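Proline dehydrogenase (Deinococcus radiodurans, PDB 4H6Q) catalyses the FAD-dependent oxidation of L-proline to delta-1-pyrroline-5-carboxylate, passing electrons to a quinone in the first step of proline breakdown to glutamate. Local coordinates at residues 28-33 / 285-290; 64-69 / 291-296; 239-244 / 273-278. One frame throughout, in Å; residues are numbered along the deposited sequence. Where two conformers were deposited one is given.

Contact 1: 28-33 / 285-290; sequences KMWNLA and RDWYAY. With TFB (tetrahydrofuran-2-carboxylic acid), chain D.
Trp287 is the hub where three residues of helix 23-33, Met29, Trp30 and Ala33, meet the turn that follows strand 277-283 of the beta8-alpha8 barrel and leads into helix 288-296. It lies just before that helix, on the segment 285-290. Its CG sits between the backbone N and the carbonyl carbon (chi1 44°), a rotamer that directs the indole across to helix 23-33. Trp30 and Ala33 share one face of this indole. Trp30 lays the six-membered part of its own ring obliquely over the five-membered ring of Trp287, the planes inclined by 46°, and Trp30 CE3 comes to 3.5 Å from Trp287 CE2. Over the six-membered ring, the methyl of Ala33 makes a CH-pi contact, Ala33 CB lying 4.1 Å from the ring centroid and 28° from its normal. In the conformer described, Met29 CG touches the edge of the same ring. Trp287 NE1 also packs against Trp30, 3.6 Å from Trp30 CZ3, while its hydrogen bond goes to Glu40. Tyr288, next along the chain, places CE1 over the rim of the opposite face of Trp287, so the indole is held between two aromatic side chains. Two residues on, Tyr290 turns from helix 23-33 to the ligand pocket, where it also makes a cation-pi contact with Arg294. The Tyr290 ring comes obliquely to the bound tetrahydrofuran-2-carboxylic acid, with Tyr290 CD1 at 3.6 Å from the ligand's carboxylate oxygen OXT.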
loop_
_atom_site.group_PDB
_atom_site.type_symbol
_atom_site.label_atom_id
_atom_site.label_comp_id
_atom_site.label_asym_id
_atom_site.label_seq_id
_atom_site.Cartn_x
_atom_site.Cartn_y
_atom_site.Cartn_z
ATOM N N LYS A 28 25.299 -2.451 10.773
ATOM C CA LYS A 28 25.287 -1.300 9.881
ATOM C C LYS A 28 24.248 -1.409 8.761
ATOM O O LYS A 28 23.577 -0.388 8.468
ATOM C CB LYS A 28 26.683 -1.008 9.342
ATOM C CG LYS A 28 27.648 -0.441 10.396
ATOM C CD LYS A 28 28.963 -0.174 9.675
ATOM C CE LYS A 28 30.098 0.405 10.529
ATOM N NZ LYS A 28 31.441 0.065 9.944
ATOM N N MET A 29 24.034 -2.615 8.186
ATOM C CA MET A 29 23.006 -2.767 7.153
ATOM C C MET A 29 21.626 -2.560 7.732
ATOM O O MET A 29 20.789 -1.860 7.134
ATOM C CB MET A 29 23.079 -4.124 6.491
ATOM C CG MET A 29 22.097 -4.275 5.324
ATOM S SD MET A 29 22.564 -3.182 3.934
ATOM C CE MET A 29 24.009 -3.993 3.259
ATOM N N TRP A 30 21.390 -3.128 8.915
ATOM C CA TRP A 30 20.129 -2.888 9.609
ATOM C C TRP A 30 19.932 -1.413 9.962
ATOM O O TRP A 30 18.826 -0.892 9.803
ATOM C CB TRP A 30 20.006 -3.790 10.835
ATOM C CG TRP A 30 18.805 -3.473 11.688
ATOM C CD1 TRP A 30 18.827 -3.050 12.965
ATOM C CD2 TRP A 30 17.422 -3.538 11.305
ATOM N NE1 TRP A 30 17.553 -2.863 13.424
ATOM C CE2 TRP A 30 16.667 -3.142 12.422
ATOM C CE3 TRP A 30 16.750 -3.902 10.132
ATOM C CZ2 TRP A 30 15.277 -3.099 12.414
ATOM C CZ3 TRP A 30 15.374 -3.825 10.104
ATOM C CH2 TRP A 30 14.648 -3.449 11.243
ATOM N N ASN A 31 21.001 -0.714 10.345
ATOM C CA ASN A 31 20.818 0.712 10.607
ATOM C C ASN A 31 20.390 1.462 9.356
ATOM O O ASN A 31 19.551 2.358 9.438
ATOM C CB ASN A 31 22.060 1.389 11.187
ATOM C CG ASN A 31 22.471 0.835 12.539
ATOM O OD1 ASN A 31 21.651 0.330 13.332
ATOM N ND2 ASN A 31 23.754 0.944 12.819
ATOM N N LEU A 32 20.957 1.098 8.211
ATOM C CA LEU A 32 20.524 1.675 6.949
ATOM C C LEU A 32 19.034 1.356 6.721
ATOM O O LEU A 32 18.217 2.254 6.429
ATOM C CB LEU A 32 21.397 1.136 5.813
ATOM C CG LEU A 32 21.130 1.647 4.411
ATOM C CD1 LEU A 32 21.223 3.185 4.371
ATOM C CD2 LEU A 32 22.097 1.030 3.396
ATOM N N ALA A 33 18.665 0.088 6.879
ATOM C CA ALA A 33 17.276 -0.316 6.647
ATOM C C ALA A 33 16.270 0.318 7.603
ATOM O O ALA A 33 15.097 0.504 7.238
ATOM C CB ALA A 33 17.151 -1.818 6.672
ATOM N N ARG A 285 10.797 -9.369 9.995
ATOM C CA ARG A 285 12.143 -9.932 9.790
ATOM C C ARG A 285 12.545 -10.088 8.328
ATOM O O ARG A 285 13.732 -10.138 8.001
ATOM C CB ARG A 285 12.273 -11.281 10.510
ATOM C CG ARG A 285 12.228 -11.123 12.009
ATOM N N ASP A 286 11.574 -10.184 7.432
ATOM C CA ASP A 286 11.866 -10.445 6.014
ATOM C C ASP A 286 11.844 -9.119 5.224
ATOM O O ASP A 286 10.999 -8.904 4.360
ATOM C CB ASP A 286 10.843 -11.411 5.437
ATOM C CG ASP A 286 11.310 -12.071 4.181
ATOM O OD1 ASP A 286 12.426 -11.736 3.675
ATOM O OD2 ASP A 286 10.533 -12.944 3.710
ATOM N N TRP A 287 12.802 -8.252 5.515
ATOM C CA TRP A 287 12.770 -6.901 5.005
ATOM C C TRP A 287 13.622 -6.669 3.775
ATOM O O TRP A 287 13.617 -5.577 3.225
ATOM C CB TRP A 287 13.178 -5.894 6.105
ATOM C CG TRP A 287 14.386 -6.281 6.960
ATOM C CD1 TRP A 287 14.356 -6.899 8.174
ATOM C CD2 TRP A 287 15.776 -6.032 6.685
ATOM N NE1 TRP A 287 15.623 -7.082 8.663
ATOM C CE2 TRP A 287 16.519 -6.544 7.780
ATOM C CE3 TRP A 287 16.473 -5.445 5.608
ATOM C CZ2 TRP A 287 17.934 -6.477 7.832
ATOM C CZ3 TRP A 287 17.862 -5.365 5.678
ATOM C CH2 TRP A 287 18.573 -5.879 6.770
ATOM N N TYR A 288 14.347 -7.687 3.320
ATOM C CA TYR A 288 15.344 -7.508 2.243
ATOM C C TYR A 288 14.760 -7.061 0.914
ATOM O O TYR A 288 15.341 -6.191 0.240
ATOM C CB TYR A 288 16.198 -8.774 2.065
ATOM C CG TYR A 288 16.885 -9.120 3.364
ATOM C CD1 TYR A 288 18.040 -8.438 3.756
ATOM C CD2 TYR A 288 16.331 -10.036 4.242
ATOM C CE1 TYR A 288 18.668 -8.714 4.926
ATOM C CE2 TYR A 288 16.938 -10.306 5.445
ATOM C CZ TYR A 288 18.118 -9.649 5.782
ATOM O OH TYR A 288 18.728 -9.927 6.979
ATOM N N ALA A 289 13.611 -7.610 0.524
ATOM C CA ALA A 289 13.061 -7.282 -0.795
ATOM C C ALA A 289 12.595 -5.811 -0.847
ATOM O O ALA A 289 12.975 -5.021 -1.728
ATOM C CB ALA A 289 11.896 -8.217 -1.174
ATOM N N TYR A 290 11.757 -5.423 0.111
ATOM C CA TYR A 290 11.252 -4.057 0.193
ATOM C C TYR A 290 12.427 -3.075 0.319
ATOM O O TYR A 290 12.490 -2.031 -0.385
ATOM C CB TYR A 290 10.288 -3.940 1.382
ATOM C CG TYR A 290 9.767 -2.561 1.676
ATOM C CD1 TYR A 290 8.452 -2.217 1.314
ATOM C CD2 TYR A 290 10.527 -1.617 2.365
ATOM C CE1 TYR A 290 7.937 -0.970 1.579
ATOM C CE2 TYR A 290 9.970 -0.343 2.669
ATOM C CZ TYR A 290 8.698 -0.044 2.242
ATOM O OH TYR A 290 8.109 1.190 2.504
HETATM O OA TFB D . 4.528 -1.654 -2.531
HETATM C CA TFB D . 5.796 -1.022 -2.655
HETATM C C TFB D . 6.912 -1.992 -2.325
HETATM O OB TFB D . 8.093 -1.686 -2.637
HETATM C CB TFB D . 5.813 0.095 -1.700
HETATM C CG TFB D . 4.815 -0.285 -0.707
HETATM C CD TFB D . 3.875 -1.239 -1.335
HETATM O OXT TFB D . 6.689 -3.116 -1.740
#

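Contact 2: 64-69 / 291-296; sequences LGEFID and FSRRIA. With TFB (tetrahydrofuran-2-carboxylic acid), chain D; FAD (flavin-adenine dinucleotide), chain C.
Glu66 and Arg293 join a carboxylate to a guanidinium in an end-on, two-pronged salt bridge beside the ligand. The Arg293 chain leaves CB with CG anti to the carbonyl carbon (chi1 -69°); on the way, CB packs over the rim of one face of the Arg294 guanidinium. CG carries the chain on to CD, which already lies near OB of the ligand, and a bend at chi3 (-74°) turns the guanidinium so that its edge faces both anions. Arg293 NE gives its hydrogen to OB of tetrahydrofuran-2-carboxylic acid at 2.8 Å. At the tip, Arg293 NH1 bonds to Glu66 OE1 at 2.9 Å. Arg293 NH2 serves two acceptors, Glu66 OE2 at 2.8 Å in a nearly straight bond and the ligand's OXT at 2.9 Å. Both Glu66 oxygens use their syn lone pairs, and the two flat groups are nearly coplanar, 9° apart, which would help to fix the rotation of the guanidinium that reads the ligand carboxylate. Arg294 adds NH1 and NH2, both bonded to OB, so that this oxygen accepts from three arginine nitrogens; the backbone O of Arg294 accepts a hydrogen bond from FAD N6A. Glu66 is thus a second-shell residue to Arg293, which binds the substrate. It lies in the loop between strand 58-63 and helix 71-90, while both arginines project from helix 288-296, whose other side packs through Phe291 against helix 23-33.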
loop_
_atom_site.group_PDB
_atom_site.type_symbol
_atom_site.label_atom_id
_atom_site.label_comp_id
_atom_site.label_asym_id
_atom_site.label_seq_id
_atom_site.Cartn_x
_atom_site.Cartn_y
_atom_site.Cartn_z
ATOM N N LEU A 64 6.190 -7.348 6.289
ATOM C CA LEU A 64 7.040 -7.548 5.114
ATOM C C LEU A 64 7.171 -9.013 4.696
ATOM O O LEU A 64 7.221 -9.909 5.544
ATOM C CB LEU A 64 8.434 -6.964 5.386
ATOM C CG LEU A 64 8.429 -5.417 5.372
ATOM C CD1 LEU A 64 9.755 -4.879 5.972
ATOM C CD2 LEU A 64 8.152 -4.851 3.964
ATOM N N GLY A 65 7.201 -9.252 3.389
ATOM C CA GLY A 65 7.364 -10.598 2.860
ATOM C C GLY A 65 6.533 -10.750 1.578
ATOM O O GLY A 65 5.501 -10.100 1.410
ATOM N N GLU A 66 6.961 -11.598 0.663
ATOM C CA GLU A 66 6.304 -11.675 -0.641
ATOM C C GLU A 66 6.739 -12.924 -1.405
ATOM O O GLU A 66 7.806 -13.512 -1.109
ATOM C CB GLU A 66 6.635 -10.393 -1.470
ATOM C CG GLU A 66 8.138 -10.149 -1.655
ATOM C CD GLU A 66 8.434 -8.770 -2.140
ATOM O OE1 GLU A 66 9.078 -8.637 -3.198
ATOM O OE2 GLU A 66 8.014 -7.793 -1.474
ATOM N N PHE A 67 5.946 -13.309 -2.390
ATOM C CA PHE A 67 6.263 -14.462 -3.273
ATOM C C PHE A 67 6.615 -15.682 -2.441
ATOM O O PHE A 67 7.625 -16.356 -2.654
ATOM C CB PHE A 67 7.361 -14.125 -4.305
ATOM C CG PHE A 67 7.035 -12.907 -5.134
ATOM C CD1 PHE A 67 5.892 -12.882 -5.945
ATOM C CD2 PHE A 67 7.794 -11.738 -5.035
ATOM C CE1 PHE A 67 5.535 -11.741 -6.646
ATOM C CE2 PHE A 67 7.467 -10.621 -5.770
ATOM C CZ PHE A 67 6.323 -10.610 -6.581
ATOM N N ILE A 68 5.738 -15.984 -1.483
ATOM C CA ILE A 68 5.953 -17.099 -0.576
ATOM C C ILE A 68 5.536 -18.417 -1.248
ATOM O O ILE A 68 4.396 -18.557 -1.718
ATOM C CB ILE A 68 5.203 -16.833 0.743
ATOM C CG1 ILE A 68 5.746 -15.510 1.343
ATOM C CG2 ILE A 68 5.357 -18.019 1.694
ATOM C CD1 ILE A 68 5.187 -15.208 2.696
ATOM N N ASP A 69 6.461 -19.372 -1.323
ATOM C CA ASP A 69 6.230 -20.569 -2.138
ATOM C C ASP A 69 5.364 -21.620 -1.498
ATOM O O ASP A 69 4.592 -22.299 -2.183
ATOM C CB ASP A 69 7.547 -21.221 -2.550
ATOM C CG ASP A 69 8.341 -20.343 -3.481
ATOM O OD1 ASP A 69 7.694 -19.701 -4.350
ATOM O OD2 ASP A 69 9.579 -20.232 -3.317
ATOM N N PHE A 291 13.351 -3.365 1.239
ATOM C CA PHE A 291 14.481 -2.464 1.428
ATOM C C PHE A 291 15.353 -2.360 0.148
ATOM O O PHE A 291 15.819 -1.261 -0.219
ATOM C CB PHE A 291 15.308 -2.976 2.600
ATOM C CG PHE A 291 16.614 -2.261 2.812
ATOM C CD1 PHE A 291 16.685 -0.880 2.970
ATOM C CD2 PHE A 291 17.776 -3.002 2.899
ATOM C CE1 PHE A 291 17.913 -0.252 3.233
ATOM C CE2 PHE A 291 19.014 -2.390 3.159
ATOM C CZ PHE A 291 19.086 -1.016 3.297
ATOM N N SER A 292 15.557 -3.469 -0.569
ATOM C CA SER A 292 16.310 -3.420 -1.820
ATOM C C SER A 292 15.669 -2.477 -2.835
ATOM O O SER A 292 16.404 -1.746 -3.526
ATOM C CB SER A 292 16.542 -4.812 -2.410
ATOM O OG SER A 292 15.368 -5.317 -3.022
ATOM N N ARG A 293 14.324 -2.435 -2.885
ATOM C CA ARG A 293 13.672 -1.526 -3.819
ATOM C C ARG A 293 13.894 -0.084 -3.417
ATOM O O ARG A 293 14.099 0.776 -4.280
ATOM C CB ARG A 293 12.170 -1.853 -3.959
ATOM C CG ARG A 293 11.944 -3.170 -4.665
ATOM C CD ARG A 293 10.464 -3.398 -4.981
ATOM N NE ARG A 293 9.638 -3.739 -3.815
ATOM C CZ ARG A 293 9.414 -4.977 -3.368
ATOM N NH1 ARG A 293 10.021 -6.032 -3.905
ATOM N NH2 ARG A 293 8.633 -5.144 -2.301
ATOM N N ARG A 294 13.882 0.209 -2.112
ATOM C CA ARG A 294 14.168 1.584 -1.645
ATOM C C ARG A 294 15.566 2.004 -2.054
ATOM O O ARG A 294 15.779 3.165 -2.479
ATOM C CB ARG A 294 14.007 1.700 -0.130
ATOM C CG ARG A 294 12.605 1.298 0.410
ATOM C CD ARG A 294 11.445 2.155 -0.186
ATOM N NE ARG A 294 10.971 1.842 -1.539
ATOM C CZ ARG A 294 10.113 0.854 -1.839
ATOM N NH1 ARG A 294 9.791 -0.077 -0.905
ATOM N NH2 ARG A 294 9.655 0.729 -3.085
ATOM N N ILE A 295 16.534 1.091 -1.949
ATOM C CA ILE A 295 17.910 1.412 -2.345
ATOM C C ILE A 295 18.005 1.653 -3.851
ATOM O O ILE A 295 18.676 2.612 -4.283
ATOM C CB ILE A 295 18.889 0.287 -1.879
ATOM C CG1 ILE A 295 18.886 0.221 -0.327
ATOM C CG2 ILE A 295 20.275 0.470 -2.526
ATOM C CD1 ILE A 295 19.314 1.517 0.401
ATOM N N ALA A 296 17.357 0.821 -4.662
ATOM C CA ALA A 296 17.438 0.955 -6.108
ATOM C C ALA A 296 16.855 2.276 -6.580
ATOM O O ALA A 296 17.261 2.828 -7.608
ATOM C CB ALA A 296 16.717 -0.192 -6.771
HETATM O OA TFB D . 4.528 -1.654 -2.531
HETATM C CA TFB D . 5.796 -1.022 -2.655
HETATM C C TFB D . 6.912 -1.992 -2.325
HETATM O OB TFB D . 8.093 -1.686 -2.637
HETATM C CB TFB D . 5.813 0.095 -1.700
HETATM C CG TFB D . 4.815 -0.285 -0.707
HETATM C CD TFB D . 3.875 -1.239 -1.335
HETATM O OXT TFB D . 6.689 -3.116 -1.740
HETATM P PA FAD C . 9.934 9.311 -7.840
HETATM O O1A FAD C . 9.716 10.085 -9.144
HETATM O O2A FAD C . 10.587 7.993 -7.919
HETATM O O5B FAD C . 10.682 10.066 -6.778
HETATM C C5B FAD C . 10.267 11.372 -6.411
HETATM C C4B FAD C . 11.132 11.988 -5.331
HETATM O O4B FAD C . 10.776 11.384 -4.109
HETATM C C3B FAD C . 12.584 11.706 -5.470
HETATM O O3B FAD C . 13.272 12.561 -6.368
HETATM C C2B FAD C . 13.028 11.829 -4.062
HETATM O O2B FAD C . 13.057 13.172 -3.629
HETATM C C1B FAD C . 11.921 11.121 -3.350
HETATM N N9A FAD C . 12.112 9.674 -3.245
HETATM C C8A FAD C . 11.279 8.685 -3.767
HETATM N N7A FAD C . 11.732 7.462 -3.487
HETATM C C5A FAD C . 12.884 7.630 -2.724
HETATM C C6A FAD C . 13.789 6.756 -2.151
HETATM N N6A FAD C . 13.627 5.341 -2.249
HETATM N N1A FAD C . 14.830 7.271 -1.478
HETATM C C2A FAD C . 15.014 8.601 -1.348
HETATM N N3A FAD C . 14.173 9.497 -1.889
HETATM C C4A FAD C . 13.123 9.025 -2.552
HETATM N N1 FAD C . 4.144 0.711 -6.256
HETATM C C2 FAD C . 3.641 -0.495 -6.634
HETATM O O2 FAD C . 4.039 -0.967 -7.791
HETATM N N3 FAD C . 2.744 -1.197 -5.875
HETATM C C4 FAD C . 2.299 -0.709 -4.652
HETATM O O4 FAD C . 1.430 -1.423 -3.908
HETATM C C4X FAD C . 2.815 0.583 -4.194
HETATM N N5 FAD C . 2.412 1.117 -2.997
HETATM C C5X FAD C . 2.910 2.354 -2.653
HETATM C C6 FAD C . 2.509 2.933 -1.439
HETATM C C7 FAD C . 2.985 4.219 -1.076
HETATM C C7M FAD C . 2.550 4.852 0.244
HETATM C C8 FAD C . 3.865 4.898 -1.954
HETATM C C8M FAD C . 4.388 6.266 -1.612
HETATM C C9 FAD C . 4.287 4.293 -3.149
HETATM C C9A FAD C . 3.803 3.050 -3.505
HETATM N N10 FAD C . 4.218 2.487 -4.728
HETATM C C10 FAD C . 3.735 1.249 -5.072
HETATM C "C1'" FAD C . 5.099 3.187 -5.649
HETATM C "C2'" FAD C . 6.550 2.818 -5.625
HETATM O "O2'" FAD C . 6.839 2.442 -4.284
HETATM C "C3'" FAD C . 7.091 4.097 -6.310
HETATM O "O3'" FAD C . 7.339 3.985 -7.679
HETATM C "C4'" FAD C . 8.203 4.812 -5.650
HETATM O "O4'" FAD C . 7.724 5.136 -4.393
HETATM C "C5'" FAD C . 8.529 6.057 -6.463
HETATM O "O5'" FAD C . 8.501 7.163 -5.615
HETATM P P FAD C . 7.732 8.508 -5.983
HETATM O O1P FAD C . 6.264 8.423 -6.500
HETATM O O2P FAD C . 8.094 9.428 -4.787
HETATM O O3P FAD C . 8.572 9.217 -7.166
#

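Contact 3: 239-244 / 273-278; sequences DVKRFV and EGYRVR
Helix 234-246 passes the turn between helix 264-272 and strand 277-283 at a distance, the closest alpha carbons being those of Lys241 and Tyr275, 9.2 Å apart, and side chains span the gap. Gly274, with positive phi, closes helix 264-272 in a Schellman motif, in the alpha-to-beta turn leading to strand 277-283 of the barrel. In the conformer described, Lys241 is the principal bridge. Its chain runs extended beyond CG, out from the helix, and Lys241 NZ bonds to Glu273 OE1 at 2.7 Å on the syn lone pair of that oxygen. The two chains meet at about a right angle, and the other carboxylate oxygen, OE2, is bonded to Gln269 of helix 264-272. Along the way the methylenes of Lys241 pass the hydroxyl end of Tyr275, again nearly at right angles, with Lys241 CD 3.7 Å from Tyr275 OH and CG equally near. The phenol also reaches the helix through a water lying in its ring plane, 2.7 Å from Tyr275 OH, which donates to the carbonyl O of Lys241 at 2.8 Å. One lysine can therefore serve the turn twice, by its ammonium tip in this conformer and by its backbone carbonyl. On the same helix Arg242 turns away from the turn and grips Asp239 side-on, NE and NH2 both bonding to OD1 from one face of the carboxylate. Lys241 thus reaches the turn after helix 264-272, and Asp239 reaches helix 206-222 through a salt bridge from OD2 to Arg214. With Glu273 exposed, the Lys241 salt bridge is a surface one, probably weakened by solvent screening and not made alike in every copy of the side chain, and the water-linked hydroxyl gives the junction a second polar tie.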
loop_
_atom_site.group_PDB
_atom_site.type_symbol
_atom_site.label_atom_id
_atom_site.label_comp_id
_atom_site.label_asym_id
_atom_site.label_seq_id
_atom_site.Cartn_x
_atom_site.Cartn_y
_atom_site.Cartn_z
ATOM N N ASP A 239 0.518 19.902 -7.857
ATOM C CA ASP A 239 -0.507 19.929 -8.905
ATOM C C ASP A 239 -1.811 19.297 -8.390
ATOM O O ASP A 239 -2.898 19.748 -8.757
ATOM C CB ASP A 239 -0.033 19.200 -10.168
ATOM C CG ASP A 239 -0.855 19.542 -11.371
ATOM O OD1 ASP A 239 -1.372 20.677 -11.464
ATOM O OD2 ASP A 239 -0.930 18.683 -12.269
ATOM N N VAL A 240 -1.715 18.267 -7.539
ATOM C CA VAL A 240 -2.926 17.699 -6.924
ATOM C C VAL A 240 -3.608 18.729 -6.011
ATOM O O VAL A 240 -4.830 18.874 -6.046
ATOM C CB VAL A 240 -2.649 16.365 -6.201
ATOM C CG1 VAL A 240 -3.888 15.907 -5.376
ATOM C CG2 VAL A 240 -2.239 15.295 -7.235
ATOM N N LYS A 241 -2.827 19.465 -5.210
ATOM C CA LYS A 241 -3.396 20.514 -4.365
ATOM C C LYS A 241 -4.147 21.512 -5.231
ATOM O O LYS A 241 -5.269 21.961 -4.890
ATOM C CB LYS A 241 -2.329 21.277 -3.566
ATOM C CG LYS A 241 -1.543 20.461 -2.572
ATOM C CD LYS A 241 -0.714 21.385 -1.712
ATOM C CE LYS A 241 0.257 20.604 -0.914
ATOM N NZ LYS A 241 1.157 21.410 -0.032
ATOM N N ARG A 242 -3.549 21.888 -6.354
ATOM C CA ARG A 242 -4.160 22.830 -7.267
ATOM C C ARG A 242 -5.468 22.271 -7.847
ATOM O O ARG A 242 -6.494 22.966 -7.870
ATOM C CB ARG A 242 -3.148 23.039 -8.389
ATOM C CG ARG A 242 -3.569 23.992 -9.494
ATOM C CD ARG A 242 -4.504 23.394 -10.556
ATOM N NE ARG A 242 -3.954 22.179 -11.184
ATOM C CZ ARG A 242 -4.631 21.413 -12.032
ATOM N NH1 ARG A 242 -5.884 21.730 -12.328
ATOM N NH2 ARG A 242 -4.089 20.309 -12.536
ATOM N N PHE A 243 -5.449 21.019 -8.294
ATOM C CA PHE A 243 -6.625 20.380 -8.890
ATOM C C PHE A 243 -7.772 20.322 -7.891
ATOM O O PHE A 243 -8.923 20.678 -8.223
ATOM C CB PHE A 243 -6.250 18.984 -9.345
ATOM C CG PHE A 243 -7.385 18.231 -10.003
ATOM C CD1 PHE A 243 -7.550 18.260 -11.386
ATOM C CD2 PHE A 243 -8.289 17.494 -9.218
ATOM C CE1 PHE A 243 -8.585 17.571 -12.011
ATOM C CE2 PHE A 243 -9.329 16.773 -9.839
ATOM C CZ PHE A 243 -9.473 16.819 -11.252
ATOM N N VAL A 244 -7.468 19.918 -6.669
ATOM C CA VAL A 244 -8.511 19.823 -5.639
ATOM C C VAL A 244 -9.139 21.183 -5.356
ATOM O O VAL A 244 -10.377 21.300 -5.236
ATOM C CB VAL A 244 -7.882 19.190 -4.362
ATOM C CG1 VAL A 244 -8.664 19.418 -3.114
ATOM C CG2 VAL A 244 -7.651 17.668 -4.616
ATOM N N GLU A 273 -1.171 21.716 7.007
ATOM C CA GLU A 273 -2.036 22.444 6.078
ATOM C C GLU A 273 -3.451 21.866 6.082
ATOM O O GLU A 273 -4.332 22.422 5.422
ATOM C CB GLU A 273 -1.444 22.359 4.652
ATOM C CG GLU A 273 -0.189 23.161 4.528
ATOM C CD GLU A 273 0.490 23.047 3.168
ATOM O OE1 GLU A 273 0.071 22.211 2.356
ATOM O OE2 GLU A 273 1.467 23.802 2.911
ATOM N N GLY A 274 -3.699 20.776 6.818
ATOM C CA GLY A 274 -5.058 20.225 6.892
ATOM C C GLY A 274 -5.327 19.149 5.857
ATOM O O GLY A 274 -6.480 18.709 5.756
ATOM N N TYR A 275 -4.317 18.699 5.095
ATOM C CA TYR A 275 -4.519 17.514 4.243
ATOM C C TYR A 275 -4.412 16.244 5.060
ATOM O O TYR A 275 -3.688 16.190 6.070
ATOM C CB TYR A 275 -3.485 17.490 3.110
ATOM C CG TYR A 275 -3.618 18.671 2.173
ATOM C CD1 TYR A 275 -4.626 18.695 1.181
ATOM C CD2 TYR A 275 -2.818 19.782 2.321
ATOM C CE1 TYR A 275 -4.756 19.766 0.352
ATOM C CE2 TYR A 275 -2.951 20.890 1.494
ATOM C CZ TYR A 275 -3.915 20.895 0.517
ATOM O OH TYR A 275 -4.035 22.011 -0.304
ATOM N N ARG A 276 -5.107 15.213 4.648
ATOM C CA ARG A 276 -4.882 13.892 5.223
ATOM C C ARG A 276 -3.574 13.324 4.680
ATOM O O ARG A 276 -3.330 13.376 3.468
ATOM C CB ARG A 276 -6.005 12.947 4.813
ATOM C CG ARG A 276 -7.346 13.282 5.484
ATOM C CD ARG A 276 -8.468 12.347 5.007
ATOM N NE ARG A 276 -9.678 12.618 5.809
ATOM C CZ ARG A 276 -10.722 11.802 5.848
ATOM N NH1 ARG A 276 -10.694 10.706 5.092
ATOM N NH2 ARG A 276 -11.779 12.085 6.620
ATOM N N VAL A 277 -2.793 12.716 5.578
ATOM C CA VAL A 277 -1.554 12.043 5.210
ATOM C C VAL A 277 -1.544 10.688 5.914
ATOM O O VAL A 277 -1.817 10.601 7.114
ATOM C CB VAL A 277 -0.307 12.830 5.650
ATOM C CG1 VAL A 277 0.996 12.096 5.224
ATOM C CG2 VAL A 277 -0.326 14.265 5.127
ATOM N N ARG A 278 -1.223 9.615 5.187
ATOM C CA ARG A 278 -1.129 8.279 5.784
ATOM C C ARG A 278 0.143 7.619 5.304
ATOM O O ARG A 278 0.367 7.499 4.096
ATOM C CB ARG A 278 -2.351 7.433 5.394
ATOM C CG ARG A 278 -2.365 6.087 6.127
ATOM C CD ARG A 278 -3.540 5.224 5.671
ATOM N NE ARG A 278 -4.881 5.796 5.931
ATOM C CZ ARG A 278 -5.569 5.634 7.061
ATOM N NH1 ARG A 278 -5.043 4.999 8.119
ATOM N NH2 ARG A 278 -6.824 6.070 7.099
HETATM O O HOH W 1 -5.888 21.953 -2.200
#

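Contacts 1 and 2 share helix 288-296 and lie side by side, their centres 10 Å apart. They touch directly: Tyr290 CB of contact 1 is 3.5 Å from Leu64 CD2 of contact 2, and Ala33 CA is 3.5 Å from Phe291 CE1. Both reach tetrahydrofuran-2-carboxylic acid, contact 1 by the ring of Tyr290 and contact 2 by its arginines, so the helix presents one side to the ligand and another to helix 23-33. Contact 3 is remote, its centre 31 Å from that of contact 1 and 29 Å from that of contact 2. Strand 277-283 leads from it along the chain to the shared helix.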